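Local coordinates for B12-binding domain-containing protein (PDB 6WTE) that binds cobalamin and a [4Fe-4S] cluster and, as the radical S-adenosylmethionine methylase TsrM, probably transfers a methyl group by a non-radical route, at residues R247-V252 against K282-E287; E54-R59 against R94-A99; P339-G344 against P387-A392; I445-L450 against E460-F465. All coordinates share one frame; numbering follows the deposited sequence. Where two conformers were deposited one is given.

Contact 1: R247-V252 against K282-E287; sequences RELASV and KNLLRE
With CG anti to the backbone N (chi1 -175°), Leu284 swings its end in so that its methyl groups meet Val252, while Leu249, whose CG lies anti to its carbonyl carbon (chi1 -62°), forks over the helix backbone at Asn283 and Leu284. One tine of that fork, Leu249 CD1, rests 3.6 Å from Asn283 CB; the other, Leu249 CD2, sits 3.7 Å from Leu284 N and 4.0 Å from Leu284 CB. Val252 CG1 meets Leu284 CD1 at 3.7 Å, the side chains crossing at about a right angle. The CA atoms of Leu249 and Leu284 are 5.8 Å apart, close enough for backbone contact. Leu284 also packs on Val253, and Val252 on Ile221 of strand 219-221, so the first turn of helix 249-261 and the middle of helix 278-294 share one apolar layer within the radical SAM core. No hydrogen bond joins the two segments, so their direct contact is apolar packing, with a polar tie alongside from Arg247 O to His280 NE2.

Contact 2: E54-R59 against R94-A99; sequences EYFAER and RRLTDA. With EDO (1,2-ethanediol), chain F.
The end of helix 48-58 approaches the end of helix 83-96 with the CA atoms of Phe56 and Leu96 only 6.3 Å apart, both side chains leaving the backbone toward the opposite segment. Phe56 carries the contact from its side. Its CD2 lies 3.7 Å from Leu96 CD1, and Leu96 CB packs against Phe56 CG at 3.8 Å, the leucine crossing the phenylalanine at about a right angle. Farther round the ring, Phe56 CE1 meets Thr97 CG2 at 3.5 Å, an oblique approach. That methyl is available because Thr97 OG1 stands anti to the backbone N (chi1 179°) and accepts from Ala99 N at 2.9 Å, with an N-H...O angle of 166°. The bond closes an ST turn, which occupies the hydroxyl while CG2 remains turned to the ring. An alanine in place of Phe56 would remove the whole ring and is likely to open a gap beside Leu96 CD1 and Thr97 CG2. Tyr55 CD2 lies over the centre of one face of the Phe56 ring. Within the B12-binding domain, Phe56 also touches Leu6 of strand 4-9 and Pro61, while Leu96 reaches back to Leu52 and His53; the contact thus joins two neighbouring helices over one face of the parallel part of the sheet.

Contact 3: P339-G344 against P387-A392; sequences PELLSG and PETVRA
Apolar contact comes first, and it is slight: Leu341 CD1 stands 4.0 Å from Thr389 CG2, the two side chains passing obliquely. The nearest CA atoms, those of Leu341 and Thr389, are 8.5 Å apart, so the short helix 339-342 and the start of helix 387-398 meet through side chains rather than backbones. Polar groups contribute no bond between the two segments. Thr389 OG1 takes the position between its backbone N and carbonyl carbon (chi1 60°), and its hydrogen-bond partners are Glu385 OE2 and Thr386 O; this same torsion leaves CG2 turned to Leu341. Among the charged groups, Glu340 OE2 is 4.3 Å from Thr389 CG2 and 5.0 Å from Glu388 OE1. Both carboxylates form salt bridges to Arg338, which bridges the helices indirectly and would probably offset the repulsion between the like charges. Direct cohesion is therefore weak van der Waals packing, supplemented by a shared cation.

Contact 4: I445-L450 against E460-F465; sequences IVLKPL and ERQFMF
Lys448 O receives Gln462 NE2 at 2.8 Å, in a nearly straight bond (173°) that uses a lone pair in the carbonyl plane and lies almost in the glutamine amide plane. The same amide accepts in return: Lys448 N donates to Gln462 OE1, also at 2.8 Å, at 157° and with the donor tilted somewhat out of the plane of the amide carbonyl. One side chain thus grips both backbone polar groups of one residue. Gln462 CG stands between its backbone N and carbonyl carbon, chi1 62°, and the extended chain beyond it carries the amide across to the loop. Gln462 NE2 also bonds to Tyr459 O, giving the amide a further hold. Beside it, Leu447 CA is 3.4 Å from Gln462 OE1, and Leu447 CD1 packs at 3.9 Å on Phe463 CE2. Replacing Gln462 by a leucine would probably leave Lys448 N and Lys448 O without these partners and weaken the loop's hold here. Lys448 NZ forms a salt bridge with Glu458 of helix 456-461. The arrangement is a side-chain amide mimicking a backbone peptide, pairing with the loop as a neighbouring strand would and fastening it to the turn around Gln462.

How the contacts relate
Contact 2 belongs to the B12-binding domain, whereas contacts 1, 3 and 4 lie within the range of the radical SAM core; along the chain the order is 2, 1, 3, 4. None touches another: the closest pairs, 2 with 4 and 3 with 4, have nearest atoms about 15 Å apart, and the centres of contacts 2 and 3 are about 53 Å apart on opposite sides of the chain's centre. Contacts 1, 2 and 4 lie at similar range from the cobalamin, the side chains of Phe463, Val252 and Phe56 being about 10, 12 and 13 Å from it. These three are structural packing near but not touching that cofactor, and contact 3 is packing remote from the annotated sites.

Contact 1: R247-V252 against K282-E287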
loop_
_atom_site.group_PDB
_atom_site.type_symbol
_atom_site.label_atom_id
_atom_site.label_comp_id
_atom_site.label_asym_id
_atom_site.label_seq_id
_atom_site.Cartn_x
_atom_site.Cartn_y
_atom_site.Cartn_z
ATOM N N ARG A 247 1.017 -11.711 -14.200
ATOM C CA ARG A 247 0.166 -12.883 -14.077
ATOM C C ARG A 247 -0.393 -13.277 -15.436
ATOM O O ARG A 247 -0.591 -12.435 -16.322
ATOM C CB ARG A 247 -0.988 -12.627 -13.110
ATOM C CG ARG A 247 -0.581 -12.290 -11.692
ATOM C CD ARG A 247 -1.820 -12.102 -10.837
ATOM N NE ARG A 247 -2.611 -13.334 -10.769
ATOM C CZ ARG A 247 -3.872 -13.398 -10.353
ATOM N NH1 ARG A 247 -4.503 -12.300 -9.958
ATOM N NH2 ARG A 247 -4.503 -14.567 -10.328
ATOM N N GLU A 248 -0.656 -14.572 -15.589
ATOM C CA GLU A 248 -1.331 -15.070 -16.783
ATOM C C GLU A 248 -2.651 -14.341 -16.982
ATOM O O GLU A 248 -3.462 -14.239 -16.058
ATOM C CB GLU A 248 -1.580 -16.576 -16.657
ATOM C CG GLU A 248 -0.339 -17.464 -16.668
ATOM C CD GLU A 248 0.307 -17.606 -18.043
ATOM O OE1 GLU A 248 0.448 -16.602 -18.772
ATOM O OE2 GLU A 248 0.678 -18.746 -18.397
ATOM N N LEU A 249 -2.861 -13.831 -18.196
ATOM C CA LEU A 249 -4.049 -13.028 -18.467
ATOM C C LEU A 249 -5.319 -13.810 -18.164
ATOM O O LEU A 249 -6.242 -13.287 -17.530
ATOM C CB LEU A 249 -4.037 -12.570 -19.924
ATOM C CG LEU A 249 -2.858 -11.675 -20.314
ATOM C CD1 LEU A 249 -2.761 -11.579 -21.830
ATOM C CD2 LEU A 249 -3.005 -10.299 -19.697
ATOM N N ALA A 250 -5.370 -15.076 -18.579
ATOM C CA ALA A 250 -6.568 -15.875 -18.346
ATOM C C ALA A 250 -6.834 -16.070 -16.859
ATOM O O ALA A 250 -7.997 -16.112 -16.440
ATOM C CB ALA A 250 -6.441 -17.228 -19.041
ATOM N N SER A 251 -5.776 -16.188 -16.049
ATOM C CA SER A 251 -5.966 -16.374 -14.613
ATOM C C SER A 251 -6.505 -15.111 -13.958
ATOM O O SER A 251 -7.394 -15.183 -13.101
ATOM C CB SER A 251 -4.651 -16.797 -13.951
ATOM O OG SER A 251 -4.201 -18.040 -14.468
ATOM N N VAL A 252 -5.973 -13.945 -14.340
ATOM C CA VAL A 252 -6.480 -12.683 -13.802
ATOM C C VAL A 252 -7.964 -12.530 -14.114
ATOM O O VAL A 252 -8.773 -12.222 -13.231
ATOM C CB VAL A 252 -5.675 -11.492 -14.354
ATOM C CG1 VAL A 252 -6.175 -10.202 -13.744
ATOM C CG2 VAL A 252 -4.197 -11.664 -14.062
ATOM N N LYS A 282 -3.202 -3.607 -21.607
ATOM C CA LYS A 282 -4.088 -3.581 -22.766
ATOM C C LYS A 282 -4.557 -4.982 -23.143
ATOM O O LYS A 282 -5.723 -5.173 -23.499
ATOM C CB LYS A 282 -3.399 -2.906 -23.949
ATOM C CG LYS A 282 -3.315 -1.400 -23.798
ATOM C CD LYS A 282 -2.639 -0.757 -24.998
ATOM C CE LYS A 282 -2.783 0.754 -24.955
ATOM N NZ LYS A 282 -2.165 1.397 -26.158
ATOM N N ASN A 283 -3.671 -5.980 -23.065
ATOM C CA ASN A 283 -4.097 -7.350 -23.335
ATOM C C ASN A 283 -5.135 -7.817 -22.320
ATOM O O ASN A 283 -6.081 -8.542 -22.668
ATOM C CB ASN A 283 -2.890 -8.292 -23.320
ATOM C CG ASN A 283 -2.058 -8.198 -24.579
ATOM O OD1 ASN A 283 -2.547 -7.788 -25.630
ATOM N ND2 ASN A 283 -0.790 -8.587 -24.481
ATOM N N LEU A 284 -4.972 -7.419 -21.058
ATOM C CA LEU A 284 -5.947 -7.771 -20.033
ATOM C C LEU A 284 -7.315 -7.174 -20.348
ATOM O O LEU A 284 -8.341 -7.861 -20.267
ATOM C CB LEU A 284 -5.464 -7.285 -18.672
ATOM C CG LEU A 284 -6.377 -7.733 -17.531
ATOM C CD1 LEU A 284 -6.189 -9.221 -17.303
ATOM C CD2 LEU A 284 -6.075 -6.943 -16.271
ATOM N N LEU A 285 -7.349 -5.880 -20.687
ATOM C CA LEU A 285 -8.617 -5.230 -20.996
ATOM C C LEU A 285 -9.270 -5.864 -22.217
ATOM O O LEU A 285 -10.485 -6.097 -22.231
ATOM C CB LEU A 285 -8.395 -3.733 -21.208
ATOM C CG LEU A 285 -7.874 -3.009 -19.961
ATOM C CD1 LEU A 285 -7.462 -1.580 -20.306
ATOM C CD2 LEU A 285 -8.915 -3.020 -18.849
ATOM N N ARG A 286 -8.470 -6.181 -23.238
ATOM C CA ARG A 286 -9.000 -6.852 -24.419
ATOM C C ARG A 286 -9.670 -8.174 -24.054
ATOM O O ARG A 286 -10.732 -8.507 -24.591
ATOM C CB ARG A 286 -7.885 -7.083 -25.440
ATOM C CG ARG A 286 -7.362 -5.810 -26.108
ATOM C CD ARG A 286 -6.355 -6.130 -27.206
ATOM N NE ARG A 286 -5.770 -4.914 -27.768
ATOM C CZ ARG A 286 -4.536 -4.491 -27.514
ATOM N NH1 ARG A 286 -3.738 -5.193 -26.717
ATOM N NH2 ARG A 286 -4.096 -3.367 -28.065
ATOM N N GLU A 287 -9.058 -8.950 -23.156
ATOM C CA GLU A 287 -9.666 -10.216 -22.755
ATOM C C GLU A 287 -10.954 -9.991 -21.971
ATOM O O GLU A 287 -11.931 -10.729 -22.152
ATOM C CB GLU A 287 -8.668 -11.047 -21.947
ATOM C CG GLU A 287 -9.240 -12.345 -21.393
ATOM C CD GLU A 287 -9.683 -13.311 -22.476
ATOM O OE1 GLU A 287 -9.319 -13.121 -23.659
ATOM O OE2 GLU A 287 -10.402 -14.276 -22.139
#

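Contact 2: E54-R59 against R94-A99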
loop_
_atom_site.group_PDB
_atom_site.type_symbol
_atom_site.label_atom_id
_atom_site.label_comp_id
_atom_site.label_asym_id
_atom_site.label_seq_id
_atom_site.Cartn_x
_atom_site.Cartn_y
_atom_site.Cartn_z
ATOM N N GLU A 54 -9.935 -18.795 21.528
ATOM C CA GLU A 54 -10.741 -19.885 20.991
ATOM C C GLU A 54 -9.942 -20.710 19.991
ATOM O O GLU A 54 -9.928 -21.943 20.065
ATOM C CB GLU A 54 -12.017 -19.339 20.346
ATOM C CG GLU A 54 -12.941 -18.604 21.301
ATOM C CD GLU A 54 -14.052 -17.849 20.584
ATOM O OE1 GLU A 54 -13.848 -17.440 19.418
ATOM O OE2 GLU A 54 -15.130 -17.661 21.187
ATOM N N TYR A 55 -9.246 -20.047 19.060
ATOM C CA TYR A 55 -8.602 -20.785 17.976
ATOM C C TYR A 55 -7.525 -21.727 18.502
ATOM O O TYR A 55 -7.507 -22.915 18.164
ATOM C CB TYR A 55 -8.013 -19.831 16.932
ATOM C CG TYR A 55 -7.381 -20.602 15.792
ATOM C CD1 TYR A 55 -8.149 -21.050 14.726
ATOM C CD2 TYR A 55 -6.029 -20.923 15.807
ATOM C CE1 TYR A 55 -7.584 -21.784 13.698
ATOM C CE2 TYR A 55 -5.459 -21.655 14.787
ATOM C CZ TYR A 55 -6.236 -22.083 13.736
ATOM O OH TYR A 55 -5.663 -22.811 12.718
ATOM N N PHE A 56 -6.601 -21.212 19.318
ATOM C CA PHE A 56 -5.449 -22.014 19.717
ATOM C C PHE A 56 -5.790 -23.086 20.744
ATOM O O PHE A 56 -5.007 -24.024 20.927
ATOM C CB PHE A 56 -4.336 -21.109 20.233
ATOM C CG PHE A 56 -3.573 -20.438 19.136
ATOM C CD1 PHE A 56 -2.699 -21.169 18.345
ATOM C CD2 PHE A 56 -3.744 -19.093 18.870
ATOM C CE1 PHE A 56 -2.003 -20.567 17.324
ATOM C CE2 PHE A 56 -3.044 -18.488 17.851
ATOM C CZ PHE A 56 -2.174 -19.228 17.079
ATOM N N ALA A 57 -6.932 -22.980 21.414
ATOM C CA ALA A 57 -7.343 -24.080 22.275
ATOM C C ALA A 57 -7.811 -25.279 21.459
ATOM O O ALA A 57 -7.647 -26.426 21.888
ATOM C CB ALA A 57 -8.440 -23.615 23.225
ATOM N N GLU A 58 -8.365 -25.029 20.274
ATOM C CA GLU A 58 -8.924 -26.060 19.413
ATOM C C GLU A 58 -7.973 -26.518 18.314
ATOM O O GLU A 58 -8.093 -27.652 17.841
ATOM C CB GLU A 58 -10.215 -25.540 18.771
ATOM C CG GLU A 58 -11.153 -24.853 19.764
ATOM C CD GLU A 58 -12.072 -23.842 19.101
ATOM O OE1 GLU A 58 -12.032 -23.729 17.855
ATOM O OE2 GLU A 58 -12.830 -23.150 19.821
ATOM N N ARG A 59 -7.038 -25.669 17.892
ATOM C CA ARG A 59 -6.198 -25.942 16.734
ATOM C C ARG A 59 -4.734 -25.727 17.089
ATOM O O ARG A 59 -4.390 -24.842 17.877
ATOM C CB ARG A 59 -6.569 -25.040 15.542
ATOM C CG ARG A 59 -8.006 -25.198 15.081
ATOM C CD ARG A 59 -8.252 -26.591 14.531
ATOM N NE ARG A 59 -8.095 -26.652 13.082
ATOM C CZ ARG A 59 -8.032 -27.781 12.385
ATOM N NH1 ARG A 59 -8.096 -28.948 13.008
ATOM N NH2 ARG A 59 -7.900 -27.743 11.066
ATOM N N ARG A 94 2.177 -15.731 20.561
ATOM C CA ARG A 94 3.307 -16.500 21.067
ATOM C C ARG A 94 3.087 -16.993 22.490
ATOM O O ARG A 94 3.786 -17.913 22.925
ATOM C CB ARG A 94 4.587 -15.669 20.977
ATOM C CG ARG A 94 4.942 -15.321 19.536
ATOM C CD ARG A 94 6.228 -14.529 19.421
ATOM N NE ARG A 94 7.408 -15.320 19.764
ATOM C CZ ARG A 94 7.977 -16.196 18.939
ATOM N NH1 ARG A 94 7.464 -16.407 17.732
ATOM N NH2 ARG A 94 9.055 -16.867 19.319
ATOM N N ARG A 95 2.144 -16.400 23.226
ATOM C CA ARG A 95 1.755 -16.960 24.516
ATOM C C ARG A 95 0.914 -18.218 24.366
ATOM O O ARG A 95 0.840 -19.015 25.310
ATOM C CB ARG A 95 0.984 -15.926 25.348
ATOM C CG ARG A 95 1.836 -14.759 25.837
ATOM C CD ARG A 95 1.123 -13.952 26.921
ATOM N NE ARG A 95 1.722 -12.629 27.100
ATOM C CZ ARG A 95 1.095 -11.581 27.629
ATOM N NH1 ARG A 95 -0.164 -11.691 28.032
ATOM N NH2 ARG A 95 1.725 -10.419 27.750
ATOM N N LEU A 96 0.312 -18.428 23.196
ATOM C CA LEU A 96 -0.655 -19.492 22.971
ATOM C C LEU A 96 -0.106 -20.663 22.167
ATOM O O LEU A 96 -0.719 -21.739 22.176
ATOM C CB LEU A 96 -1.888 -18.927 22.250
ATOM C CG LEU A 96 -2.621 -17.792 22.970
ATOM C CD1 LEU A 96 -3.673 -17.158 22.056
ATOM C CD2 LEU A 96 -3.266 -18.297 24.250
ATOM N N THR A 97 1.019 -20.490 21.477
ATOM C CA THR A 97 1.578 -21.556 20.660
ATOM C C THR A 97 3.089 -21.404 20.612
ATOM O O THR A 97 3.620 -20.293 20.704
ATOM C CB THR A 97 1.010 -21.545 19.231
ATOM O OG1 THR A 97 1.612 -22.599 18.465
ATOM C CG2 THR A 97 1.296 -20.201 18.543
ATOM N N ASP A 98 3.779 -22.537 20.484
ATOM C CA ASP A 98 5.210 -22.542 20.209
ATOM C C ASP A 98 5.512 -22.712 18.726
ATOM O O ASP A 98 6.688 -22.794 18.347
ATOM C CB ASP A 98 5.908 -23.640 21.023
ATOM C CG ASP A 98 5.884 -23.359 22.516
ATOM O OD1 ASP A 98 6.051 -22.188 22.913
ATOM O OD2 ASP A 98 5.693 -24.311 23.300
ATOM N N ALA A 99 4.483 -22.752 17.880
ATOM C CA ALA A 99 4.714 -22.818 16.446
ATOM C C ALA A 99 5.488 -21.583 15.996
ATOM O O ALA A 99 5.282 -20.492 16.539
ATOM C CB ALA A 99 3.396 -22.908 15.678
HETATM C C1 EDO F . 2.632 -22.099 24.518
HETATM O O1 EDO F . 1.801 -23.053 25.200
HETATM C C2 EDO F . 3.684 -21.577 25.489
HETATM O O2 EDO F . 4.943 -21.466 24.817
#

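Contact 3: P339-G344 against P387-A392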
loop_
_atom_site.group_PDB
_atom_site.type_symbol
_atom_site.label_atom_id
_atom_site.label_comp_id
_atom_site.label_asym_id
_atom_site.label_seq_id
_atom_site.Cartn_x
_atom_site.Cartn_y
_atom_site.Cartn_z
ATOM N N PRO A 339 8.867 21.151 -13.173
ATOM C CA PRO A 339 10.003 20.277 -13.506
ATOM C C PRO A 339 11.103 20.311 -12.468
ATOM O O PRO A 339 11.754 19.284 -12.234
ATOM C CB PRO A 339 10.487 20.825 -14.859
ATOM C CG PRO A 339 9.323 21.584 -15.414
ATOM C CD PRO A 339 8.588 22.140 -14.231
ATOM N N GLU A 340 11.324 21.458 -11.820
ATOM C CA GLU A 340 12.372 21.528 -10.811
ATOM C C GLU A 340 12.056 20.638 -9.615
ATOM O O GLU A 340 12.975 20.157 -8.943
ATOM C CB GLU A 340 12.591 22.978 -10.372
ATOM C CG GLU A 340 11.366 23.664 -9.786
ATOM C CD GLU A 340 10.528 24.415 -10.820
ATOM O OE1 GLU A 340 10.525 24.036 -12.019
ATOM O OE2 GLU A 340 9.874 25.405 -10.421
ATOM N N LEU A 341 10.776 20.383 -9.349
ATOM C CA LEU A 341 10.394 19.459 -8.288
ATOM C C LEU A 341 10.345 18.015 -8.768
ATOM O O LEU A 341 10.782 17.111 -8.047
ATOM C CB LEU A 341 9.039 19.864 -7.702
ATOM C CG LEU A 341 9.130 20.876 -6.554
ATOM C CD1 LEU A 341 9.623 22.232 -7.014
ATOM C CD2 LEU A 341 7.812 21.027 -5.862
ATOM N N LEU A 342 9.831 17.781 -9.979
ATOM C CA LEU A 342 9.687 16.414 -10.470
ATOM C C LEU A 342 11.026 15.806 -10.857
ATOM O O LEU A 342 11.200 14.584 -10.763
ATOM C CB LEU A 342 8.722 16.388 -11.655
ATOM C CG LEU A 342 7.272 16.706 -11.304
ATOM C CD1 LEU A 342 6.522 17.082 -12.568
ATOM C CD2 LEU A 342 6.594 15.518 -10.605
ATOM N N SER A 343 11.980 16.634 -11.281
ATOM C CA SER A 343 13.318 16.138 -11.577
ATOM C C SER A 343 13.921 15.474 -10.347
ATOM O O SER A 343 13.863 16.018 -9.240
ATOM C CB SER A 343 14.213 17.285 -12.045
ATOM O OG SER A 343 15.537 16.838 -12.258
ATOM N N GLY A 344 14.491 14.285 -10.543
ATOM C CA GLY A 344 15.036 13.502 -9.451
ATOM C C GLY A 344 14.016 12.878 -8.529
ATOM O O GLY A 344 14.401 12.112 -7.634
ATOM N N PRO A 387 6.179 28.148 -1.251
ATOM C CA PRO A 387 4.764 28.524 -1.409
ATOM C C PRO A 387 4.375 28.788 -2.853
ATOM O O PRO A 387 3.255 28.448 -3.248
ATOM C CB PRO A 387 4.640 29.781 -0.538
ATOM C CG PRO A 387 5.685 29.596 0.514
ATOM C CD PRO A 387 6.827 28.903 -0.163
ATOM N N GLU A 388 5.277 29.345 -3.668
ATOM C CA GLU A 388 4.912 29.644 -5.049
ATOM C C GLU A 388 4.834 28.381 -5.898
ATOM O O GLU A 388 4.016 28.321 -6.826
ATOM C CB GLU A 388 5.884 30.662 -5.662
ATOM C CG GLU A 388 7.245 30.127 -6.080
ATOM C CD GLU A 388 7.322 29.783 -7.560
ATOM O OE1 GLU A 388 8.449 29.601 -8.069
ATOM O OE2 GLU A 388 6.263 29.709 -8.219
ATOM N N THR A 389 5.646 27.360 -5.596
ATOM C CA THR A 389 5.531 26.107 -6.338
ATOM C C THR A 389 4.229 25.388 -5.997
ATOM O O THR A 389 3.608 24.778 -6.874
ATOM C CB THR A 389 6.737 25.194 -6.082
ATOM O OG1 THR A 389 6.831 24.870 -4.688
ATOM C CG2 THR A 389 8.036 25.852 -6.555
ATOM N N VAL A 390 3.785 25.465 -4.740
ATOM C CA VAL A 390 2.501 24.866 -4.370
ATOM C C VAL A 390 1.355 25.563 -5.096
ATOM O O VAL A 390 0.487 24.910 -5.691
ATOM C CB VAL A 390 2.302 24.904 -2.845
ATOM C CG1 VAL A 390 0.923 24.346 -2.482
ATOM C CG2 VAL A 390 3.380 24.106 -2.150
ATOM N N ARG A 391 1.327 26.901 -5.052
ATOM C CA ARG A 391 0.246 27.641 -5.706
ATOM C C ARG A 391 0.185 27.333 -7.194
ATOM O O ARG A 391 -0.906 27.153 -7.756
ATOM C CB ARG A 391 0.425 29.146 -5.502
ATOM C CG ARG A 391 0.274 29.623 -4.082
ATOM C CD ARG A 391 0.168 31.138 -4.030
ATOM N NE ARG A 391 0.441 31.652 -2.691
ATOM C CZ ARG A 391 1.595 32.205 -2.328
ATOM N NH1 ARG A 391 2.581 32.324 -3.208
ATOM N NH2 ARG A 391 1.757 32.645 -1.087
ATOM N N ALA A 392 1.347 27.275 -7.851
ATOM C CA ALA A 392 1.372 26.977 -9.278
ATOM C C ALA A 392 0.765 25.611 -9.561
ATOM O O ALA A 392 0.003 25.448 -10.522
ATOM C CB ALA A 392 2.803 27.042 -9.803
#

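Contact 4: I445-L450 against E460-F465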
loop_
_atom_site.group_PDB
_atom_site.type_symbol
_atom_site.label_atom_id
_atom_site.label_comp_id
_atom_site.label_asym_id
_atom_site.label_seq_id
_atom_site.Cartn_x
_atom_site.Cartn_y
_atom_site.Cartn_z
ATOM N N ILE A 445 17.631 14.744 14.584
ATOM C CA ILE A 445 17.552 13.380 14.076
ATOM C C ILE A 445 18.813 13.112 13.263
ATOM O O ILE A 445 19.019 13.717 12.209
ATOM C CB ILE A 445 16.292 13.175 13.233
ATOM C CG1 ILE A 445 15.044 13.476 14.069
ATOM C CG2 ILE A 445 16.240 11.755 12.692
ATOM C CD1 ILE A 445 13.754 13.508 13.262
ATOM N N VAL A 446 19.649 12.196 13.739
ATOM C CA VAL A 446 20.908 11.863 13.086
ATOM C C VAL A 446 20.775 10.448 12.541
ATOM O O VAL A 446 20.900 9.467 13.286
ATOM C CB VAL A 446 22.100 11.984 14.040
ATOM C CG1 VAL A 446 23.370 11.553 13.336
ATOM C CG2 VAL A 446 22.230 13.414 14.549
ATOM N N LEU A 447 20.565 10.335 11.233
ATOM C CA LEU A 447 20.439 9.044 10.577
ATOM C C LEU A 447 21.808 8.516 10.165
ATOM O O LEU A 447 22.781 9.264 10.043
ATOM C CB LEU A 447 19.541 9.142 9.346
ATOM C CG LEU A 447 18.123 9.655 9.574
ATOM C CD1 LEU A 447 17.381 9.737 8.243
ATOM C CD2 LEU A 447 17.401 8.748 10.557
ATOM N N LYS A 448 21.861 7.205 9.930
ATOM C CA LYS A 448 23.062 6.523 9.491
ATOM C C LYS A 448 22.806 5.856 8.147
ATOM O O LYS A 448 21.805 5.140 7.998
ATOM C CB LYS A 448 23.504 5.459 10.527
ATOM C CG LYS A 448 23.827 6.045 11.900
ATOM C CD LYS A 448 23.983 4.977 12.982
ATOM C CE LYS A 448 25.195 4.099 12.747
ATOM N NZ LYS A 448 25.505 3.260 13.956
ATOM N N PRO A 449 23.661 6.071 7.148
ATOM C CA PRO A 449 23.566 5.288 5.913
ATOM C C PRO A 449 23.781 3.812 6.203
ATOM O O PRO A 449 24.437 3.435 7.177
ATOM C CB PRO A 449 24.697 5.851 5.041
ATOM C CG PRO A 449 24.994 7.191 5.619
ATOM C CD PRO A 449 24.735 7.074 7.085
ATOM N N LEU A 450 23.239 2.977 5.309
ATOM C CA LEU A 450 23.269 1.527 5.502
ATOM C C LEU A 450 24.679 1.006 5.763
ATOM O O LEU A 450 24.875 0.141 6.625
ATOM C CB LEU A 450 22.667 0.832 4.282
ATOM C CG LEU A 450 22.863 -0.685 4.216
ATOM C CD1 LEU A 450 22.137 -1.397 5.351
ATOM C CD2 LEU A 450 22.409 -1.224 2.874
ATOM N N GLU A 460 17.048 -0.087 9.180
ATOM C CA GLU A 460 15.618 0.062 8.935
ATOM C C GLU A 460 14.908 0.699 10.122
ATOM O O GLU A 460 14.021 1.540 9.936
ATOM C CB GLU A 460 15.005 -1.299 8.600
ATOM C CG GLU A 460 15.539 -1.900 7.309
ATOM C CD GLU A 460 15.154 -3.353 7.133
ATOM O OE1 GLU A 460 14.390 -3.874 7.971
ATOM O OE2 GLU A 460 15.616 -3.978 6.159
ATOM N N ARG A 461 15.285 0.325 11.346
ATOM C CA ARG A 461 14.498 0.744 12.501
ATOM C C ARG A 461 14.629 2.237 12.776
ATOM O O ARG A 461 13.716 2.832 13.355
ATOM C CB ARG A 461 14.894 -0.072 13.735
ATOM C CG ARG A 461 16.259 0.277 14.313
ATOM C CD ARG A 461 16.761 -0.823 15.252
ATOM N NE ARG A 461 18.040 -0.448 15.841
ATOM C CZ ARG A 461 19.041 -1.290 16.087
ATOM N NH1 ARG A 461 18.935 -2.580 15.784
ATOM N NH2 ARG A 461 20.162 -0.831 16.629
ATOM N N GLN A 462 15.738 2.863 12.365
ATOM C CA GLN A 462 15.968 4.266 12.702
ATOM C C GLN A 462 14.941 5.189 12.059
ATOM O O GLN A 462 14.764 6.323 12.517
ATOM C CB GLN A 462 17.379 4.692 12.279
ATOM C CG GLN A 462 17.597 4.597 10.783
ATOM C CD GLN A 462 18.993 5.001 10.337
ATOM O OE1 GLN A 462 19.680 5.765 11.007
ATOM N NE2 GLN A 462 19.406 4.493 9.180
ATOM N N PHE A 463 14.268 4.741 11.009
ATOM C CA PHE A 463 13.252 5.581 10.397
ATOM C C PHE A 463 11.935 5.569 11.161
ATOM O O PHE A 463 11.048 6.372 10.849
ATOM C CB PHE A 463 13.039 5.149 8.947
ATOM C CG PHE A 463 14.209 5.456 8.058
ATOM C CD1 PHE A 463 15.297 4.598 8.003
ATOM C CD2 PHE A 463 14.233 6.621 7.293
ATOM C CE1 PHE A 463 16.378 4.876 7.204
ATOM C CE2 PHE A 463 15.325 6.916 6.479
ATOM C CZ PHE A 463 16.398 6.042 6.429
ATOM N N MET A 464 11.790 4.691 12.154
ATOM C CA MET A 464 10.571 4.592 12.945
ATOM C C MET A 464 10.797 4.680 14.449
ATOM O O MET A 464 9.858 5.036 15.174
ATOM C CB MET A 464 9.851 3.273 12.627
ATOM C CG MET A 464 8.466 3.132 13.223
ATOM S SD MET A 464 7.562 1.796 12.435
ATOM C CE MET A 464 7.331 2.460 10.791
ATOM N N PHE A 465 11.995 4.370 14.941
ATOM C CA PHE A 465 12.281 4.333 16.366
ATOM C C PHE A 465 13.535 5.138 16.666
ATOM O O PHE A 465 14.470 5.171 15.865
ATOM C CB PHE A 465 12.502 2.898 16.863
ATOM C CG PHE A 465 11.356 1.969 16.590
ATOM C CD1 PHE A 465 10.316 1.852 17.497
ATOM C CD2 PHE A 465 11.335 1.184 15.447
ATOM C CE1 PHE A 465 9.262 0.990 17.259
ATOM C CE2 PHE A 465 10.282 0.316 15.202
ATOM C CZ PHE A 465 9.245 0.217 16.111
#